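Local coordinates for RsfP (Uncultured bacterium, PDB 4GLJ), which binds the dye rhodamine B and, as a trimeric nucleoside phosphorylase, probably catalyses the phosphate-dependent cleavage of methylthioadenosine, at residues D149-A161 and Q251-P265. Sequence-based numbering, arbitrary orientation.
Sequences DILIRAYDNADIA and QVIKQAVALIASEQP
Ala154 sits as a knob among Val252, Gln255, Ala256 and Leu259, its CB 3.7 Å from CB of Ala256, and with alanines meeting here the two helix axes come within 7.8 Å. One turn earlier, Ile150 fills the next hole. Its CG2 lies 3.7 Å from CB of Leu259, while chi1 of -81° turns the other branch toward the end of helix 251-263, where CD1 meets CG of Pro265 tip to tip at 3.8 Å. Leu259 returns the packing, inserted among Ile150, Arg153, Ala154 and Asn157. At the other end CG2 of Val252 touches CD1 of Tyr155, CB of Ala158 and CD1 of Ile160. Farther out, a water accepts from ND2 of Asn157 and donates to both O and OE1 of Gln255. Arg153 closes the polar edge: its NH1 and NH2 form an end-on salt bridge, hydrogen-bonding to OE2 (3.0 Å) and OE1 (2.9 Å) of Glu263 through the syn lone pairs, with guanidinium and carboxylate planes 14° apart. NE and NH2 also grip OD2 of Asp149 from one face of that carboxylate. A methionine in place of Arg153 would probably leave Asp149 and Glu263 without the cation between them and Glu263 freer to turn. This knobs-into-holes pair, crossing at 126°, packs over strands 92-101 and 111-119 through Leu151, Tyr155, Val252 and Ile260, as helices flank the central sheet in the alpha/beta fold of the phosphorylase superfamily.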
ATOM      1  N   ASP A 149     -29.173   8.510  -0.556  1.00 29.97           N
ATOM      2  CA  ASP A 149     -30.452   8.881  -1.156  1.00 32.98           C
ATOM      3  C   ASP A 149     -30.901  10.304  -0.769  1.00 31.78           C
ATOM      4  O   ASP A 149     -31.527  10.994  -1.603  1.00 31.57           O
ATOM      5  CB  ASP A 149     -31.546   7.871  -0.848  1.00 37.31           C
ATOM      6  CG  ASP A 149     -32.882   8.303  -1.427  1.00 47.86           C
ATOM      7  OD1 ASP A 149     -33.009   8.359  -2.698  1.00 52.83           O
ATOM      8  OD2 ASP A 149     -33.776   8.664  -0.597  1.00 49.94           O
ATOM      9  N   ILE A 150     -30.702  10.675   0.510  1.00 31.90           N
ATOM     10  CA  ILE A 150     -30.989  12.066   0.958  1.00 31.30           C
ATOM     11  C   ILE A 150     -30.153  13.071   0.138  1.00 30.22           C
ATOM     12  O   ILE A 150     -30.689  14.104  -0.304  1.00 27.94           O
ATOM     13  CB  ILE A 150     -30.768  12.247   2.473  1.00 32.76           C
ATOM     14  CG1 ILE A 150     -32.014  11.720   3.206  1.00 34.59           C
ATOM     15  CG2 ILE A 150     -30.524  13.711   2.839  1.00 32.30           C
ATOM     16  CD1 ILE A 150     -31.909  11.598   4.691  1.00 37.68           C
ATOM     17  N   LEU A 151     -28.856  12.762  -0.096  1.00 25.83           N
ATOM     18  CA  LEU A 151     -28.054  13.671  -0.864  1.00 27.46           C
ATOM     19  C   LEU A 151     -28.558  13.930  -2.275  1.00 26.50           C
ATOM     20  O   LEU A 151     -28.449  15.065  -2.747  1.00 27.22           O
ATOM     21  CB  LEU A 151     -26.550  13.302  -0.876  1.00 25.06           C
ATOM     22  CG  LEU A 151     -25.924  13.392   0.526  1.00 27.51           C
ATOM     23  CD1 LEU A 151     -24.556  12.655   0.500  1.00 26.29           C
ATOM     24  CD2 LEU A 151     -25.726  14.851   0.937  1.00 25.39           C
ATOM     25  N   ILE A 152     -29.024  12.884  -2.958  1.00 24.73           N
ATOM     26  CA  ILE A 152     -29.593  12.963  -4.256  1.00 26.96           C
ATOM     27  C   ILE A 152     -30.819  13.881  -4.231  1.00 28.92           C
ATOM     28  O   ILE A 152     -30.952  14.723  -5.107  1.00 30.04           O
ATOM     29  CB  ILE A 152     -29.999  11.536  -4.785  1.00 29.20           C
ATOM     30  CG1 ILE A 152     -28.749  10.672  -5.057  1.00 30.10           C
ATOM     31  CG2 ILE A 152     -30.783  11.659  -6.050  1.00 30.52           C
ATOM     32  CD1 ILE A 152     -29.050   9.152  -5.094  1.00 35.47           C
ATOM     33  N   ARG A 153     -31.718  13.698  -3.263  1.00 30.26           N
ATOM     34  CA  ARG A 153     -32.956  14.519  -3.259  1.00 33.12           C
ATOM     35  C   ARG A 153     -32.582  15.959  -2.814  1.00 31.54           C
ATOM     36  O   ARG A 153     -33.177  16.916  -3.295  1.00 33.27           O
ATOM     37  CB  ARG A 153     -34.004  13.900  -2.359  1.00 35.56           C
ATOM     38  CG  ARG A 153     -34.545  12.611  -2.945  1.00 37.82           C
ATOM     39  CD  ARG A 153     -35.655  12.026  -2.112  1.00 45.19           C
ATOM     40  NE  ARG A 153     -35.115  11.342  -0.948  1.00 46.10           N
ATOM     41  CZ  ARG A 153     -35.397  11.681   0.306  1.00 47.95           C
ATOM     42  NH1 ARG A 153     -36.225  12.689   0.560  1.00 48.85           N
ATOM     43  NH2 ARG A 153     -34.860  10.977   1.293  1.00 50.23           N
ATOM     44  N   ALA A 154     -31.581  16.067  -1.930  1.00 30.07           N
ATOM     45  CA  ALA A 154     -31.080  17.398  -1.442  1.00 29.95           C
ATOM     46  C   ALA A 154     -30.548  18.197  -2.654  1.00 29.94           C
ATOM     47  O   ALA A 154     -30.798  19.422  -2.784  1.00 31.41           O
ATOM     48  CB  ALA A 154     -29.963  17.242  -0.398  1.00 27.86           C
ATOM     49  N   TYR A 155     -29.820  17.507  -3.545  1.00 25.86           N
ATOM     50  CA  TYR A 155     -29.234  18.158  -4.735  1.00 27.65           C
ATOM     51  C   TYR A 155     -30.369  18.704  -5.568  1.00 29.25           C
ATOM     52  O   TYR A 155     -30.297  19.839  -6.094  1.00 32.04           O
ATOM     53  CB  TYR A 155     -28.469  17.144  -5.657  1.00 25.72           C
ATOM     54  CG  TYR A 155     -27.873  17.811  -6.905  1.00 27.68           C
ATOM     55  CD1 TYR A 155     -26.559  18.358  -6.878  1.00 28.01           C
ATOM     56  CD2 TYR A 155     -28.576  17.849  -8.136  1.00 28.24           C
ATOM     57  CE1 TYR A 155     -26.008  18.958  -8.021  1.00 29.97           C
ATOM     58  CE2 TYR A 155     -28.027  18.450  -9.254  1.00 30.55           C
ATOM     59  CZ  TYR A 155     -26.744  18.991  -9.211  1.00 29.45           C
ATOM     60  OH  TYR A 155     -26.194  19.589 -10.364  1.00 33.61           O
ATOM     61  N   ASP A 156     -31.408  17.879  -5.766  1.00 29.80           N
ATOM     62  CA  ASP A 156     -32.490  18.316  -6.614  1.00 31.97           C
ATOM     63  C   ASP A 156     -33.201  19.470  -5.957  1.00 33.47           C
ATOM     64  O   ASP A 156     -33.649  20.373  -6.645  1.00 34.33           O
ATOM     65  CB  ASP A 156     -33.503  17.193  -6.883  1.00 34.85           C
ATOM     66  CG  ASP A 156     -32.962  16.115  -7.814  1.00 36.12           C
ATOM     67  OD1 ASP A 156     -32.157  16.416  -8.735  1.00 36.74           O
ATOM     68  OD2 ASP A 156     -33.371  14.935  -7.659  1.00 38.50           O
ATOM     69  N   ASN A 157     -33.341  19.409  -4.639  1.00 34.91           N
ATOM     70  CA  ASN A 157     -34.041  20.460  -3.849  1.00 37.46           C
ATOM     71  C   ASN A 157     -33.287  21.802  -3.846  1.00 37.48           C
ATOM     72  O   ASN A 157     -33.865  22.864  -3.666  1.00 40.33           O
ATOM     73  CB  ASN A 157     -34.284  20.002  -2.403  1.00 37.11           C
ATOM     74  CG  ASN A 157     -35.412  18.990  -2.285  1.00 41.44           C
ATOM     75  OD1 ASN A 157     -36.061  18.650  -3.261  1.00 42.07           O
ATOM     76  ND2 ASN A 157     -35.644  18.508  -1.088  1.00 42.42           N
ATOM     77  N   ALA A 158     -32.005  21.755  -4.097  1.00 35.62           N
ATOM     78  CA  ALA A 158     -31.158  22.940  -4.034  1.00 37.97           C
ATOM     79  C   ALA A 158     -31.247  23.734  -5.338  1.00 40.63           C
ATOM     80  O   ALA A 158     -30.781  24.873  -5.410  1.00 40.43           O
ATOM     81  CB  ALA A 158     -29.735  22.488  -3.784  1.00 36.42           C
ATOM     82  N   ASP A 159     -31.800  23.114  -6.385  1.00 42.03           N
ATOM     83  CA  ASP A 159     -31.916  23.762  -7.713  1.00 46.21           C
ATOM     84  C   ASP A 159     -30.604  24.419  -8.225  1.00 46.76           C
ATOM     85  O   ASP A 159     -30.564  25.631  -8.531  1.00 49.12           O
ATOM     86  CB  ASP A 159     -33.086  24.772  -7.726  1.00 49.77           C
ATOM     87  CG  ASP A 159     -33.537  25.151  -9.150  1.00 57.61           C
ATOM     88  OD1 ASP A 159     -33.095  24.551 -10.162  1.00 58.67           O
ATOM     89  OD2 ASP A 159     -34.363  26.065  -9.263  1.00 63.65           O
ATOM     90  N   ILE A 160     -29.549  23.616  -8.329  1.00 42.51           N
ATOM     91  CA  ILE A 160     -28.218  24.070  -8.750  1.00 44.28           C
ATOM     92  C   ILE A 160     -28.243  24.417 -10.249  1.00 48.00           C
ATOM     93  O   ILE A 160     -28.844  23.700 -11.038  1.00 45.76           O
ATOM     94  CB  ILE A 160     -27.166  23.006  -8.411  1.00 42.52           C
ATOM     95  CG1 ILE A 160     -27.203  22.674  -6.895  1.00 40.02           C
ATOM     96  CG2 ILE A 160     -25.760  23.447  -8.868  1.00 44.75           C
ATOM     97  CD1 ILE A 160     -26.815  23.814  -5.972  1.00 38.91           C
ATOM     98  N   ALA A 161     -27.651  25.556 -10.624  1.00 57.47           N
ATOM     99  CA  ALA A 161     -27.700  26.058 -12.009  1.00 59.28           C
ATOM    100  C   ALA A 161     -26.690  25.344 -12.916  1.00 58.73           C
ATOM    101  O   ALA A 161     -26.983  25.035 -14.052  1.00 59.14           O
ATOM    102  CB  ALA A 161     -27.468  27.559 -12.030  1.00 63.60           C
ATOM    103  N   GLN A 251     -25.387  24.963  -0.734  1.00 37.26           N
ATOM    104  CA  GLN A 251     -26.856  24.863  -0.969  1.00 39.15           C
ATOM    105  C   GLN A 251     -27.357  23.439  -0.812  1.00 36.68           C
ATOM    106  O   GLN A 251     -28.400  23.175  -0.166  1.00 32.85           O
ATOM    107  CB  GLN A 251     -27.273  25.436  -2.340  1.00 43.40           C
ATOM    108  CG  GLN A 251     -26.765  26.830  -2.618  1.00 48.11           C
ATOM    109  CD  GLN A 251     -27.024  27.760  -1.447  1.00 56.00           C
ATOM    110  OE1 GLN A 251     -28.127  27.752  -0.854  1.00 58.95           O
ATOM    111  NE2 GLN A 251     -26.012  28.571  -1.098  1.00 59.40           N
ATOM    112  N   VAL A 252     -26.536  22.494  -1.295  1.00 33.23           N
ATOM    113  CA  VAL A 252     -26.901  21.108  -1.183  1.00 29.97           C
ATOM    114  C   VAL A 252     -26.934  20.647   0.273  1.00 29.45           C
ATOM    115  O   VAL A 252     -27.887  19.969   0.674  1.00 29.53           O
ATOM    116  CB  VAL A 252     -25.981  20.188  -2.052  1.00 29.32           C
ATOM    117  CG1 VAL A 252     -26.440  18.729  -1.888  1.00 28.15           C
ATOM    118  CG2 VAL A 252     -26.020  20.644  -3.547  1.00 30.38           C
ATOM    119  N   ILE A 253     -25.886  20.973   1.035  1.00 29.22           N
ATOM    120  CA  ILE A 253     -25.796  20.696   2.471  1.00 31.24           C
ATOM    121  C   ILE A 253     -27.016  21.290   3.209  1.00 32.91           C
ATOM    122  O   ILE A 253     -27.625  20.613   4.065  1.00 34.04           O
ATOM    123  CB  ILE A 253     -24.461  21.310   3.028  1.00 33.34           C
ATOM    124  CG1 ILE A 253     -23.240  20.454   2.625  1.00 36.15           C
ATOM    125  CG2 ILE A 253     -24.458  21.551   4.528  1.00 37.64           C
ATOM    126  CD1 ILE A 253     -21.964  21.311   2.749  1.00 40.53           C
ATOM    127  N   LYS A 254     -27.346  22.554   2.928  1.00 34.50           N
ATOM    128  CA  LYS A 254     -28.567  23.160   3.560  1.00 37.73           C
ATOM    129  C   LYS A 254     -29.788  22.236   3.404  1.00 34.91           C
ATOM    130  O   LYS A 254     -30.435  21.864   4.377  1.00 35.64           O
ATOM    131  CB  LYS A 254     -28.837  24.589   3.032  1.00 41.73           C
ATOM    132  CG  LYS A 254     -28.073  25.589   3.852  1.00 49.77           C
ATOM    133  CD  LYS A 254     -28.197  27.064   3.425  1.00 56.48           C
ATOM    134  CE  LYS A 254     -27.108  27.396   2.413  1.00 55.41           C
ATOM    135  NZ  LYS A 254     -26.752  28.839   2.453  1.00 64.31           N
ATOM    136  N   GLN A 255     -30.042  21.811   2.177  1.00 35.33           N
ATOM    137  CA  GLN A 255     -31.146  20.902   1.875  1.00 34.08           C
ATOM    138  C   GLN A 255     -31.018  19.532   2.524  1.00 32.58           C
ATOM    139  O   GLN A 255     -32.015  18.988   3.015  1.00 33.01           O
ATOM    140  CB  GLN A 255     -31.314  20.756   0.364  1.00 35.11           C
ATOM    141  CG  GLN A 255     -31.713  22.030  -0.396  1.00 37.84           C
ATOM    142  CD  GLN A 255     -32.981  22.706   0.118  1.00 41.59           C
ATOM    143  OE1 GLN A 255     -33.910  22.078   0.603  1.00 42.82           O
ATOM    144  NE2 GLN A 255     -32.981  24.006   0.053  1.00 42.85           N
ATOM    145  N   ALA A 256     -29.783  18.984   2.575  1.00 31.55           N
ATOM    146  CA  ALA A 256     -29.537  17.675   3.130  1.00 30.09           C
ATOM    147  C   ALA A 256     -29.693  17.651   4.647  1.00 31.37           C
ATOM    148  O   ALA A 256     -30.295  16.721   5.174  1.00 30.11           O
ATOM    149  CB  ALA A 256     -28.106  17.168   2.747  1.00 25.95           C
ATOM    150  N   VAL A 257     -29.219  18.696   5.328  1.00 30.89           N
ATOM    151  CA  VAL A 257     -29.383  18.764   6.753  1.00 32.52           C
ATOM    152  C   VAL A 257     -30.917  18.756   7.088  1.00 35.34           C
ATOM    153  O   VAL A 257     -31.399  18.006   7.964  1.00 33.74           O
ATOM    154  CB  VAL A 257     -28.698  20.020   7.343  1.00 34.44           C
ATOM    155  CG1 VAL A 257     -29.116  20.213   8.787  1.00 36.66           C
ATOM    156  CG2 VAL A 257     -27.157  19.952   7.237  1.00 33.73           C
ATOM    157  N   ALA A 258     -31.675  19.511   6.306  1.00 34.74           N
ATOM    158  CA  ALA A 258     -33.124  19.556   6.513  1.00 37.68           C
ATOM    159  C   ALA A 258     -33.738  18.150   6.412  1.00 35.09           C
ATOM    160  O   ALA A 258     -34.502  17.751   7.282  1.00 35.94           O
ATOM    161  CB  ALA A 258     -33.801  20.551   5.565  1.00 38.52           C
ATOM    162  N   LEU A 259     -33.377  17.401   5.385  1.00 31.68           N
ATOM    163  CA  LEU A 259     -33.942  16.089   5.184  1.00 32.53           C
ATOM    164  C   LEU A 259     -33.526  15.084   6.249  1.00 33.97           C
ATOM    165  O   LEU A 259     -34.333  14.229   6.643  1.00 34.94           O
ATOM    166  CB  LEU A 259     -33.551  15.573   3.801  1.00 31.31           C
ATOM    167  CG  LEU A 259     -34.244  16.370   2.692  1.00 36.20           C
ATOM    168  CD1 LEU A 259     -33.632  16.123   1.313  1.00 35.77           C
ATOM    169  CD2 LEU A 259     -35.746  16.113   2.659  1.00 41.01           C
ATOM    170  N   ILE A 260     -32.251  15.151   6.676  1.00 30.86           N
ATOM    171  CA  ILE A 260     -31.791  14.220   7.664  1.00 31.93           C
ATOM    172  C   ILE A 260     -32.539  14.521   8.964  1.00 35.43           C
ATOM    173  O   ILE A 260     -32.955  13.593   9.664  1.00 37.78           O
ATOM    174  CB  ILE A 260     -30.278  14.363   7.895  1.00 31.62           C
ATOM    175  CG1 ILE A 260     -29.499  13.943   6.599  1.00 29.11           C
ATOM    176  CG2 ILE A 260     -29.855  13.619   9.141  1.00 32.13           C
ATOM    177  CD1 ILE A 260     -28.010  14.263   6.744  1.00 29.99           C
ATOM    178  N   ALA A 261     -32.673  15.808   9.292  1.00 35.93           N
ATOM    179  CA  ALA A 261     -33.312  16.181  10.538  1.00 39.93           C
ATOM    180  C   ALA A 261     -34.758  15.701  10.558  1.00 42.11           C
ATOM    181  O   ALA A 261     -35.243  15.247  11.603  1.00 43.92           O
ATOM    182  CB  ALA A 261     -33.250  17.694  10.786  1.00 41.56           C
ATOM    183  N   SER A 262     -35.455  15.777   9.430  1.00 40.76           N
ATOM    184  CA  SER A 262     -36.908  15.455   9.493  1.00 45.28           C
ATOM    185  C   SER A 262     -37.114  13.943   9.331  1.00 43.13           C
ATOM    186  O   SER A 262     -38.058  13.384   9.898  1.00 42.88           O
ATOM    187  CB  SER A 262     -37.745  16.236   8.475  1.00 47.10           C
ATOM    188  OG  SER A 262     -37.207  16.078   7.170  1.00 50.69           O
ATOM    189  N   GLU A 263     -36.212  13.281   8.609  1.00 38.75           N
ATOM    190  CA  GLU A 263     -36.450  11.892   8.220  1.00 39.45           C
ATOM    191  C   GLU A 263     -35.760  10.927   9.160  1.00 39.18           C
ATOM    192  O   GLU A 263     -36.279   9.848   9.405  1.00 43.10           O
ATOM    193  CB  GLU A 263     -36.120  11.633   6.734  1.00 39.64           C
ATOM    194  CG  GLU A 263     -37.052  12.382   5.748  1.00 45.73           C
ATOM    195  CD  GLU A 263     -36.559  12.313   4.293  1.00 50.09           C
ATOM    196  OE1 GLU A 263     -35.602  11.559   4.010  1.00 50.72           O
ATOM    197  OE2 GLU A 263     -37.133  12.978   3.396  1.00 55.62           O
ATOM    198  N   GLN A 264     -34.604  11.308   9.709  1.00 40.13           N
ATOM    199  CA  GLN A 264     -33.921  10.483  10.717  1.00 39.82           C
ATOM    200  C   GLN A 264     -33.805   8.988  10.297  1.00 38.23           C
ATOM    201  O   GLN A 264     -34.150   8.095  11.042  1.00 40.49           O
ATOM    202  CB  GLN A 264     -34.693  10.672  12.053  1.00 45.85           C
ATOM    203  CG  GLN A 264     -33.833  11.027  13.264  1.00 52.79           C
ATOM    204  CD  GLN A 264     -33.276  12.421  13.216  1.00 54.60           C
ATOM    205  OE1 GLN A 264     -32.396  12.731  12.396  1.00 57.49           O
ATOM    206  NE2 GLN A 264     -33.774  13.286  14.094  1.00 62.09           N
ATOM    207  N   PRO A 265     -33.323   8.717   9.080  1.00 36.51           N
ATOM    208  CA  PRO A 265     -33.298   7.359   8.556  1.00 38.01           C
ATOM    209  C   PRO A 265     -32.495   6.421   9.443  1.00 40.35           C
ATOM    210  O   PRO A 265     -31.570   6.828  10.141  1.00 36.77           O
ATOM    211  CB  PRO A 265     -32.644   7.519   7.168  1.00 37.30           C
ATOM    212  CG  PRO A 265     -31.838   8.760   7.289  1.00 32.78           C
ATOM    213  CD  PRO A 265     -32.660   9.675   8.167  1.00 33.69           C
TER
HETATM  214  O   HOH W   1     -34.236  19.665   1.372  1.00 41.51           O